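Local coordinates for rhamnonate dehydratase (Gibberella zeae PH-1, PDB 3FXG), which probably dehydrates L-rhamnonate to 2-keto-3-deoxy-L-rhamnonate as a magnesium-dependent member of the enolase superfamily, at residues A[221-225]-A[274-278]; A[26-30]-A[298-302]; A[269-275]-A[292-298]; A[40-44]-A[187-191]. All blocks are in the same frame, centred on the assembly; numbering follows the deposited sequence.

Interaction 1 of 4, residues A[221-225]-A[274-278]. With MG (magnesium ion), chain I.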
# COMPACT_ATOMS: atom_id res chain seq x y z
N VAL A 221 6.27 -31.82 -5.25
CA VAL A 221 5.41 -32.04 -6.41
C VAL A 221 5.69 -31.04 -7.52
O VAL A 221 5.59 -29.83 -7.31
CB VAL A 221 3.92 -31.95 -6.02
CG1 VAL A 221 3.04 -32.26 -7.22
CG2 VAL A 221 3.63 -32.93 -4.87
N ASP A 222 6.03 -31.54 -8.70
CA ASP A 222 6.31 -30.68 -9.85
C ASP A 222 5.03 -30.55 -10.67
O ASP A 222 4.42 -31.55 -11.04
CB ASP A 222 7.42 -31.27 -10.71
CG ASP A 222 7.95 -30.29 -11.73
OD1 ASP A 222 7.17 -29.86 -12.61
OD2 ASP A 222 9.15 -29.94 -11.65
N CYS A 223 4.64 -29.31 -10.95
CA CYS A 223 3.41 -29.05 -11.70
C CYS A 223 3.61 -28.52 -13.12
O CYS A 223 2.65 -28.22 -13.82
CB CYS A 223 2.52 -28.10 -10.90
SG CYS A 223 2.09 -28.72 -9.24
N TYR A 224 4.87 -28.43 -13.54
CA TYR A 224 5.24 -27.97 -14.89
C TYR A 224 4.35 -26.85 -15.46
O TYR A 224 3.72 -27.03 -16.50
CB TYR A 224 5.26 -29.18 -15.85
CG TYR A 224 6.01 -28.94 -17.15
CD1 TYR A 224 7.38 -28.68 -17.15
CD2 TYR A 224 5.34 -28.96 -18.37
CE1 TYR A 224 8.07 -28.44 -18.35
CE2 TYR A 224 6.02 -28.72 -19.57
CZ TYR A 224 7.38 -28.46 -19.55
OH TYR A 224 8.04 -28.20 -20.73
N MSE A 225 4.33 -25.71 -14.77
CA MSE A 225 3.56 -24.52 -15.16
C MSE A 225 2.17 -24.80 -15.74
O MSE A 225 1.65 -24.05 -16.56
CB MSE A 225 4.39 -23.67 -16.16
CG MSE A 225 4.79 -24.36 -17.46
SE MSE A 225 6.16 -23.42 -18.54
CE MSE A 225 6.89 -24.97 -19.45
N GLY A 274 10.66 -20.90 -11.44
CA GLY A 274 11.80 -20.22 -12.03
C GLY A 274 12.55 -20.88 -13.17
O GLY A 274 13.32 -20.21 -13.85
N GLU A 275 12.35 -22.17 -13.42
CA GLU A 275 13.10 -22.81 -14.49
C GLU A 275 12.78 -22.21 -15.86
O GLU A 275 13.58 -22.32 -16.78
CB GLU A 275 12.89 -24.33 -14.50
CG GLU A 275 11.50 -24.82 -14.82
CD GLU A 275 11.36 -26.31 -14.53
OE1 GLU A 275 10.99 -27.08 -15.44
OE2 GLU A 275 11.64 -26.71 -13.37
N HIS A 276 11.64 -21.55 -15.98
CA HIS A 276 11.29 -20.92 -17.25
C HIS A 276 11.28 -19.39 -17.17
O HIS A 276 10.51 -18.73 -17.87
CB HIS A 276 9.96 -21.46 -17.77
CG HIS A 276 9.99 -22.92 -18.07
ND1 HIS A 276 9.50 -23.87 -17.20
CD2 HIS A 276 10.52 -23.60 -19.11
CE1 HIS A 276 9.72 -25.08 -17.70
NE2 HIS A 276 10.34 -24.94 -18.86
N GLU A 277 12.14 -18.85 -16.32
CA GLU A 277 12.28 -17.40 -16.17
C GLU A 277 13.71 -17.07 -16.63
O GLU A 277 14.59 -17.93 -16.57
CB GLU A 277 12.06 -16.99 -14.71
CG GLU A 277 12.02 -15.48 -14.49
CD GLU A 277 11.16 -14.76 -15.51
OE1 GLU A 277 11.64 -14.52 -16.64
OE2 GLU A 277 9.99 -14.44 -15.19
N TYR A 278 13.95 -15.84 -17.07
CA TYR A 278 15.26 -15.46 -17.60
C TYR A 278 15.76 -14.08 -17.17
O TYR A 278 14.97 -13.18 -16.91
CB TYR A 278 15.21 -15.48 -19.13
CG TYR A 278 14.47 -16.66 -19.72
CD1 TYR A 278 15.15 -17.75 -20.25
CD2 TYR A 278 13.07 -16.69 -19.71
CE1 TYR A 278 14.46 -18.85 -20.76
CE2 TYR A 278 12.38 -17.79 -20.22
CZ TYR A 278 13.08 -18.86 -20.74
OH TYR A 278 12.38 -19.94 -21.24
MG MG I . 10.55 -28.36 -12.35
O HOH W 1 8.70 -27.81 -13.58
O HOH W 2 10.68 -27.49 -20.27
O HOH W 3 12.41 -30.01 -12.35
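Asp222 OD2 and Glu275 OE2 meet at the magnesium ion, each binding it at 2.2 Å, while Glu248, from the strand between theirs, gives a third carboxylate oxygen and two waters add to the shell. Each of the two acids binds through one oxygen; the second oxygen of Asp222 works in the second shell. Asp222 OD1 accepts from the backbone Tyr224 N at 2.9 Å, an Asx turn that fixes how the carboxylate is rotated, and it also accepts a hydrogen bond from a metal-bound water, 2.7 Å away. Aspartate suits the end of the strand because its short arm reaches the ion directly, whereas Glu275 comes from farther off, its chain extended beyond CG. Beyond the metal site, Tyr224 and His276 meet obliquely around Met225. The selenomethionine methyl, Met225 CE, sits over one face of the His276 ring, 3.5 Å from its centroid, and SE lies over the same face at 3.9 Å. That methyl also covers a face of Tyr224, whose ring plane stands at 81° to the imidazole. At their edges the two rings share a water, 2.8 Å from Tyr224 OH and 2.9 Å from His276 NE2, while His276 ND1 bonds to Glu249. Phe122 of a second subunit packs on both rings. Asp222 OD2 and Glu275 OE2 end only 4.4 Å apart, a like-charged approach that the bound cation would offset; such a carboxylate-ligated magnesium is consistent with the superfamily's use of the ion to hold an acid substrate and stabilise its enolate form.

Interaction 2 of 4, residues A[26-30]-A[298-302]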
# COMPACT_ATOMS: atom_id res chain seq x y z
N GLY A 26 22.15 -31.17 -24.01
CA GLY A 26 21.38 -30.42 -23.03
C GLY A 26 19.86 -30.50 -23.04
O GLY A 26 19.23 -30.12 -22.06
N ASP A 27 19.26 -30.97 -24.14
CA ASP A 27 17.80 -31.05 -24.19
C ASP A 27 17.28 -32.27 -23.43
O ASP A 27 17.18 -33.36 -23.98
CB ASP A 27 17.31 -31.10 -25.64
CG ASP A 27 15.81 -30.89 -25.76
OD1 ASP A 27 15.11 -30.98 -24.73
OD2 ASP A 27 15.33 -30.64 -26.89
N TYR A 28 16.93 -32.05 -22.16
CA TYR A 28 16.42 -33.09 -21.28
C TYR A 28 15.25 -33.90 -21.84
O TYR A 28 15.14 -35.10 -21.57
CB TYR A 28 15.92 -32.49 -19.96
CG TYR A 28 16.83 -31.47 -19.31
CD1 TYR A 28 17.98 -31.86 -18.63
CD2 TYR A 28 16.50 -30.11 -19.33
CE1 TYR A 28 18.78 -30.92 -17.98
CE2 TYR A 28 17.28 -29.17 -18.69
CZ TYR A 28 18.42 -29.58 -18.01
OH TYR A 28 19.17 -28.63 -17.35
N HIS A 29 14.38 -33.25 -22.60
CA HIS A 29 13.19 -33.92 -23.12
C HIS A 29 13.27 -34.52 -24.51
O HIS A 29 12.29 -35.07 -25.00
CB HIS A 29 12.00 -32.97 -23.02
CG HIS A 29 11.94 -32.23 -21.72
ND1 HIS A 29 12.47 -30.97 -21.56
CD2 HIS A 29 11.48 -32.61 -20.50
CE1 HIS A 29 12.35 -30.60 -20.29
NE2 HIS A 29 11.75 -31.58 -19.63
N ASN A 30 14.42 -34.41 -25.16
CA ASN A 30 14.59 -34.98 -26.48
C ASN A 30 15.14 -36.39 -26.27
O ASN A 30 16.31 -36.66 -26.54
CB ASN A 30 15.57 -34.15 -27.31
CG ASN A 30 15.74 -34.70 -28.72
OD1 ASN A 30 14.75 -34.99 -29.40
ND2 ASN A 30 16.98 -34.83 -29.16
N ASP A 298 17.43 -22.41 -14.71
CA ASP A 298 18.19 -23.45 -15.40
C ASP A 298 19.38 -22.68 -15.94
O ASP A 298 19.21 -21.71 -16.68
CB ASP A 298 17.38 -24.06 -16.55
CG ASP A 298 18.11 -25.21 -17.23
OD1 ASP A 298 19.21 -24.97 -17.77
OD2 ASP A 298 17.60 -26.34 -17.21
N VAL A 299 20.59 -23.09 -15.56
CA VAL A 299 21.80 -22.40 -15.98
C VAL A 299 22.00 -22.34 -17.49
O VAL A 299 22.65 -21.43 -18.00
CB VAL A 299 23.05 -23.02 -15.33
CG1 VAL A 299 23.30 -24.40 -15.89
CG2 VAL A 299 24.26 -22.11 -15.56
N MSE A 300 21.44 -23.31 -18.21
CA MSE A 300 21.58 -23.34 -19.66
C MSE A 300 20.50 -22.51 -20.35
O MSE A 300 20.52 -22.36 -21.57
CB MSE A 300 21.51 -24.78 -20.17
CG MSE A 300 22.72 -25.64 -19.82
SE MSE A 300 22.49 -27.49 -20.37
CE MSE A 300 21.36 -28.04 -18.91
N TRP A 301 19.58 -21.95 -19.57
CA TRP A 301 18.49 -21.18 -20.16
C TRP A 301 18.39 -19.71 -19.74
O TRP A 301 18.13 -18.85 -20.59
CB TRP A 301 17.14 -21.84 -19.85
CG TRP A 301 17.03 -23.31 -20.18
CD1 TRP A 301 17.88 -24.05 -20.96
CD2 TRP A 301 15.98 -24.21 -19.77
NE1 TRP A 301 17.43 -25.35 -21.05
CE2 TRP A 301 16.26 -25.47 -20.34
CE3 TRP A 301 14.83 -24.06 -18.98
CZ2 TRP A 301 15.44 -26.59 -20.14
CZ3 TRP A 301 14.01 -25.17 -18.78
CH2 TRP A 301 14.32 -26.42 -19.36
N LEU A 302 18.58 -19.42 -18.46
CA LEU A 302 18.42 -18.06 -17.92
C LEU A 302 19.36 -16.97 -18.43
O LEU A 302 19.03 -15.78 -18.34
CB LEU A 302 18.49 -18.06 -16.39
CG LEU A 302 19.86 -17.73 -15.77
CD1 LEU A 302 19.68 -17.26 -14.33
CD2 LEU A 302 20.76 -18.95 -15.84
O HOH W 4 19.25 -27.19 -21.83
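Tyr28 and Asp298 come from opposite directions, the phenol hydroxyl meeting the carboxylate with ring and carboxylate planes 61° apart. Tyr28 OH donates to Asp298 OD2 at 2.8 Å, although the hydroxyl is crowded in the model and its place is less sure. Trp301 approaches Tyr28 from another side: its CZ2 lies at the edge of the phenol ring, 3.5 Å from Tyr28 CE2, with the two ring planes at 65°. The same carboxylate oxygen, Asp298 OD2, sits 3.5 Å above the centre of the indole. Met300, a selenomethionine bent at its third torsion (chi3 -78°), brings SE to 4.1 Å from Gly26 CA, and glycine suits this close approach by having no side chain. A water 2.7 Å from Trp301 NE1 donates to Gly26 O at 2.9 Å, so the indole N-H reaches the 26-30 loop through the water. Asp298 OD1 accepts from Met300 N, an Asx turn that fixes the carboxylate, and OD2 also takes a bond from His325 ND1. A loop from the N-terminal part of the chain closing over a loop after a barrel strand is the arrangement of the enolase superfamily, and the Asp298-His325 pair resembles the His-Asp pair of its mandelate racemase branch.

Interaction 3 of 4, residues A[269-275]-A[292-298]. With MG (magnesium ion), chain I.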
# COMPACT_ATOMS: atom_id res chain seq x y z
N VAL A 269 2.74 -23.13 3.49
CA VAL A 269 3.16 -24.11 2.50
C VAL A 269 4.21 -23.50 1.57
O VAL A 269 4.12 -22.33 1.19
CB VAL A 269 1.96 -24.59 1.65
CG1 VAL A 269 2.42 -25.61 0.61
CG2 VAL A 269 0.90 -25.21 2.55
N LYS A 270 5.21 -24.30 1.21
CA LYS A 270 6.28 -23.83 0.34
C LYS A 270 5.96 -23.95 -1.15
O LYS A 270 5.42 -24.95 -1.61
CB LYS A 270 7.58 -24.60 0.64
CG LYS A 270 8.09 -24.42 2.07
CD LYS A 270 9.57 -24.81 2.18
CE LYS A 270 9.76 -26.31 2.22
NZ LYS A 270 9.31 -26.86 3.53
N PHE A 271 6.31 -22.90 -1.89
CA PHE A 271 6.09 -22.86 -3.33
C PHE A 271 7.39 -22.44 -4.01
O PHE A 271 8.14 -21.63 -3.47
CB PHE A 271 4.98 -21.86 -3.67
CG PHE A 271 3.64 -22.31 -3.18
CD1 PHE A 271 2.88 -23.21 -3.92
CD2 PHE A 271 3.16 -21.88 -1.94
CE1 PHE A 271 1.67 -23.70 -3.43
CE2 PHE A 271 1.95 -22.36 -1.44
CZ PHE A 271 1.21 -23.27 -2.19
N THR A 272 7.66 -23.01 -5.18
CA THR A 272 8.88 -22.69 -5.92
C THR A 272 8.58 -22.53 -7.40
O THR A 272 7.50 -22.92 -7.87
CB THR A 272 9.93 -23.82 -5.78
OG1 THR A 272 9.55 -24.94 -6.59
CG2 THR A 272 10.03 -24.29 -4.32
N THR A 273 9.52 -21.96 -8.14
CA THR A 273 9.37 -21.78 -9.58
C THR A 273 10.62 -21.12 -10.13
O THR A 273 11.56 -20.83 -9.37
CB THR A 273 8.15 -20.89 -9.91
OG1 THR A 273 7.93 -20.88 -11.33
CG2 THR A 273 8.39 -19.45 -9.44
N GLY A 274 10.66 -20.90 -11.44
CA GLY A 274 11.80 -20.22 -12.03
C GLY A 274 12.55 -20.88 -13.17
O GLY A 274 13.32 -20.21 -13.85
N GLU A 275 12.35 -22.17 -13.42
CA GLU A 275 13.10 -22.81 -14.49
C GLU A 275 12.78 -22.21 -15.86
O GLU A 275 13.58 -22.32 -16.78
CB GLU A 275 12.89 -24.33 -14.50
CG GLU A 275 11.50 -24.82 -14.82
CD GLU A 275 11.36 -26.31 -14.53
OE1 GLU A 275 10.99 -27.08 -15.44
OE2 GLU A 275 11.64 -26.71 -13.37
N LEU A 292 8.04 -16.78 -2.87
CA LEU A 292 8.60 -18.05 -3.34
C LEU A 292 9.71 -18.47 -2.40
O LEU A 292 10.64 -17.71 -2.13
CB LEU A 292 9.13 -17.90 -4.77
CG LEU A 292 8.02 -17.67 -5.81
CD1 LEU A 292 8.62 -17.14 -7.09
CD2 LEU A 292 7.26 -18.97 -6.05
N ASP A 293 9.61 -19.68 -1.88
CA ASP A 293 10.59 -20.20 -0.93
C ASP A 293 11.90 -20.60 -1.58
O ASP A 293 12.95 -20.64 -0.93
CB ASP A 293 9.99 -21.39 -0.19
CG ASP A 293 8.74 -21.01 0.55
OD1 ASP A 293 8.84 -20.68 1.75
OD2 ASP A 293 7.66 -21.02 -0.07
N ILE A 294 11.84 -20.89 -2.88
CA ILE A 294 13.02 -21.28 -3.64
C ILE A 294 12.86 -20.85 -5.10
O ILE A 294 11.79 -21.02 -5.68
CB ILE A 294 13.23 -22.81 -3.64
CG1 ILE A 294 13.33 -23.34 -2.22
CG2 ILE A 294 14.49 -23.17 -4.42
CD1 ILE A 294 13.49 -24.85 -2.15
N ILE A 295 13.91 -20.29 -5.69
CA ILE A 295 13.85 -19.93 -7.10
C ILE A 295 14.73 -20.96 -7.80
O ILE A 295 15.77 -21.35 -7.27
CB ILE A 295 14.31 -18.48 -7.37
CG1 ILE A 295 15.75 -18.26 -6.93
CG2 ILE A 295 13.37 -17.51 -6.65
CD1 ILE A 295 16.29 -16.89 -7.32
N GLN A 296 14.30 -21.40 -8.98
CA GLN A 296 15.00 -22.47 -9.68
C GLN A 296 15.35 -22.23 -11.14
O GLN A 296 14.77 -22.85 -12.04
CB GLN A 296 14.14 -23.73 -9.57
CG GLN A 296 13.69 -24.02 -8.13
CD GLN A 296 12.54 -25.01 -8.06
OE1 GLN A 296 11.45 -24.75 -8.59
NE2 GLN A 296 12.77 -26.13 -7.39
N PRO A 297 16.32 -21.35 -11.41
CA PRO A 297 16.69 -21.11 -12.81
C PRO A 297 17.46 -22.28 -13.39
O PRO A 297 18.05 -23.07 -12.65
CB PRO A 297 17.57 -19.86 -12.71
CG PRO A 297 18.26 -20.06 -11.41
CD PRO A 297 17.13 -20.53 -10.50
N ASP A 298 17.43 -22.41 -14.71
CA ASP A 298 18.19 -23.45 -15.40
C ASP A 298 19.38 -22.68 -15.94
O ASP A 298 19.21 -21.71 -16.68
CB ASP A 298 17.38 -24.06 -16.55
CG ASP A 298 18.11 -25.21 -17.23
OD1 ASP A 298 19.21 -24.97 -17.77
OD2 ASP A 298 17.60 -26.34 -17.21
MG MG I . 10.55 -28.36 -12.35
O HOH W 5 10.80 -24.23 -11.61
O HOH W 6 15.85 -20.72 -16.33
O HOH W 3 12.41 -30.01 -12.35
O HOH W 1 8.70 -27.81 -13.58
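Thr272 turns OG1 into the cleft between its own backbone N and carbonyl carbon (chi1 75°), while Gln296 sets CG beside its backbone N (chi1 -49°) and extends beyond it, and these two settings bring hydroxyl and amide together. The segments carry neighbouring parallel strands, the second short and weakly bonded, of a beta-alpha-beta unit of the TIM barrel, joined through helix 279-287. Thr272 OG1 donates to Gln296 OE1 at 2.8 Å, coming from above the amide plane rather than along a lone pair. The amide's other end, NE2, bonds to the magnesium ligand Glu248, so glutamine, both donor and acceptor, links strand to metal site. The backbones are laced by Gln296 N to Thr273 O at 2.8 Å and Asp293 N to Phe271 O at 2.9 Å. Asp293 OD2 adds a bond from Phe271 N, also 2.9 Å, and a salt bridge to Lys263, while its OD1 bonds to Ser230 of a third subunit. Thr273 points its methyl to the helix side, where CG2 presses on Leu292 CD1 at a tight 3.3 Å. Gly274, at phi 125°, has no CB to collide with Gln296 N as the chain turns toward the ion. Beyond it, one water accepts from Glu275 N at 3.1 Å and donates to both Glu275 OE2 and Gln296 OE1.

Interaction 4 of 4, residues A[40-44]-A[187-191]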
# COMPACT_ATOMS: atom_id res chain seq x y z
N SER A 40 4.74 -40.55 -19.67
CA SER A 40 3.95 -40.84 -18.47
C SER A 40 2.89 -39.76 -18.31
O SER A 40 2.88 -38.79 -19.06
CB SER A 40 4.85 -40.88 -17.24
OG SER A 40 5.45 -39.62 -17.00
N ASP A 41 1.99 -39.93 -17.35
CA ASP A 41 0.95 -38.92 -17.13
C ASP A 41 1.56 -37.71 -16.46
O ASP A 41 1.94 -37.77 -15.28
CB ASP A 41 -0.18 -39.47 -16.26
CG ASP A 41 -0.98 -40.55 -16.95
OD1 ASP A 41 -1.14 -40.48 -18.19
OD2 ASP A 41 -1.46 -41.47 -16.25
N ILE A 42 1.67 -36.61 -17.20
CA ILE A 42 2.23 -35.38 -16.66
C ILE A 42 1.37 -34.20 -17.07
O ILE A 42 1.08 -34.02 -18.26
CB ILE A 42 3.66 -35.14 -17.17
CG1 ILE A 42 4.57 -36.31 -16.76
CG2 ILE A 42 4.20 -33.83 -16.62
CD1 ILE A 42 6.00 -36.18 -17.27
N SER A 43 0.96 -33.39 -16.10
CA SER A 43 0.14 -32.22 -16.38
C SER A 43 1.04 -31.14 -17.00
O SER A 43 2.11 -30.84 -16.46
CB SER A 43 -0.49 -31.69 -15.09
OG SER A 43 -1.33 -30.58 -15.33
N THR A 44 0.62 -30.59 -18.13
CA THR A 44 1.39 -29.56 -18.82
C THR A 44 0.45 -28.46 -19.33
O THR A 44 -0.78 -28.59 -19.24
CB THR A 44 2.14 -30.14 -20.04
OG1 THR A 44 1.23 -30.29 -21.14
CG2 THR A 44 2.76 -31.49 -19.71
N PRO A 187 6.05 -35.84 -10.63
CA PRO A 187 5.29 -34.98 -11.54
C PRO A 187 3.78 -35.16 -11.35
O PRO A 187 3.28 -36.29 -11.29
CB PRO A 187 5.77 -35.44 -12.91
CG PRO A 187 6.01 -36.90 -12.71
CD PRO A 187 6.65 -36.98 -11.34
N LEU A 188 3.06 -34.05 -11.23
CA LEU A 188 1.61 -34.07 -11.06
C LEU A 188 1.03 -34.59 -12.37
O LEU A 188 1.32 -34.06 -13.44
CB LEU A 188 1.09 -32.66 -10.79
CG LEU A 188 -0.38 -32.55 -10.39
CD1 LEU A 188 -0.54 -33.05 -8.96
CD2 LEU A 188 -0.84 -31.11 -10.49
N PRO A 189 0.20 -35.65 -12.30
CA PRO A 189 -0.40 -36.25 -13.48
C PRO A 189 -1.54 -35.55 -14.24
O PRO A 189 -1.58 -35.61 -15.47
CB PRO A 189 -0.83 -37.63 -12.97
CG PRO A 189 -1.23 -37.34 -11.56
CD PRO A 189 -0.12 -36.42 -11.09
N PHE A 190 -2.44 -34.88 -13.53
CA PHE A 190 -3.57 -34.26 -14.22
C PHE A 190 -3.71 -32.75 -14.06
O PHE A 190 -3.42 -32.19 -13.01
CB PHE A 190 -4.85 -34.97 -13.79
CG PHE A 190 -4.74 -36.47 -13.87
CD1 PHE A 190 -4.70 -37.11 -15.10
CD2 PHE A 190 -4.58 -37.23 -12.71
CE1 PHE A 190 -4.50 -38.49 -15.18
CE2 PHE A 190 -4.38 -38.60 -12.78
CZ PHE A 190 -4.33 -39.24 -14.02
N CYS A 191 -4.17 -32.10 -15.14
CA CYS A 191 -4.35 -30.65 -15.17
C CYS A 191 -5.75 -30.23 -14.71
O CYS A 191 -6.64 -31.06 -14.57
CB CYS A 191 -4.08 -30.12 -16.58
SG CYS A 191 -5.41 -30.46 -17.77
O HOH W 7 2.82 -38.57 -12.91
O HOH W 8 3.22 -31.75 -13.98
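Ser43 N donates to Leu188 O at 2.8 Å, almost straight at 168° and in the carbonyl plane, and this is the one direct hydrogen bond between the segments. Around it the backbones lie close enough for two CA-H...O contacts: Pro189 CA stands 3.3 Å from Asp41 O, and Ile42 CA 3.6 Å from Leu188 O, the carbonyl that already takes the amide. Asp41 CB rests on Pro189 CB at 3.8 Å, and Ile42 CG1 lies 4.1 Å from Pro187 CB. Prolines suit both positions, because their rings offer apolar carbon and they have no N-H that would need an acceptor. A water donates to Asp41 O and to Pro187 O, 2.7 and 2.8 Å away, and so ties the two segments where no direct bond joins them. Farther along, Ser43 OG, anti to its backbone N (chi1 -178°), presses against Cys191, 3.0 Å from its CA; a small hydroxyl suits so close an approach, and its polar partner is Ser226 OG. The 187-191 segment leaves the second strand of the TIM barrel, 184-187, at its C-terminal end, where the loops that surround the active site begin, and the 40-44 segment runs past it from the N-terminal part of the chain. Outside this shell, Arg56 packs on Ile42 and Thr44. Helix 195-213 packs against the 187-191 segment: Asn202 touches Leu188 and Pro189 and gives its ND2 to Phe190 O, while Lys201 makes a cation-pi contact with the Phe190 ring.

Interactions 1 and 3 meet at Gly274 and Glu275, their centres 7 Å apart, so the strand pair of 269-275 and 292-298 leads into Glu275, a magnesium ligand that interaction 1 pairs with Asp222, Glu248 supplying the third carboxylate. Interaction 2 involves the loop after the next barrel strand, 298-302, with its centre 12 Å from that of interaction 1; it shares Asp298 with interaction 3, and its Trp301 side chain is about 8 Å from the ion. Interaction 4 reaches the site from another side: Leu188 N and Asp222 O, 2.9 Å apart, probably hydrogen-bond, which ties its loop to the strand of Asp222. Interactions 2 and 4 do not touch, yet each brings an N-terminal loop against the barrel's active-site end.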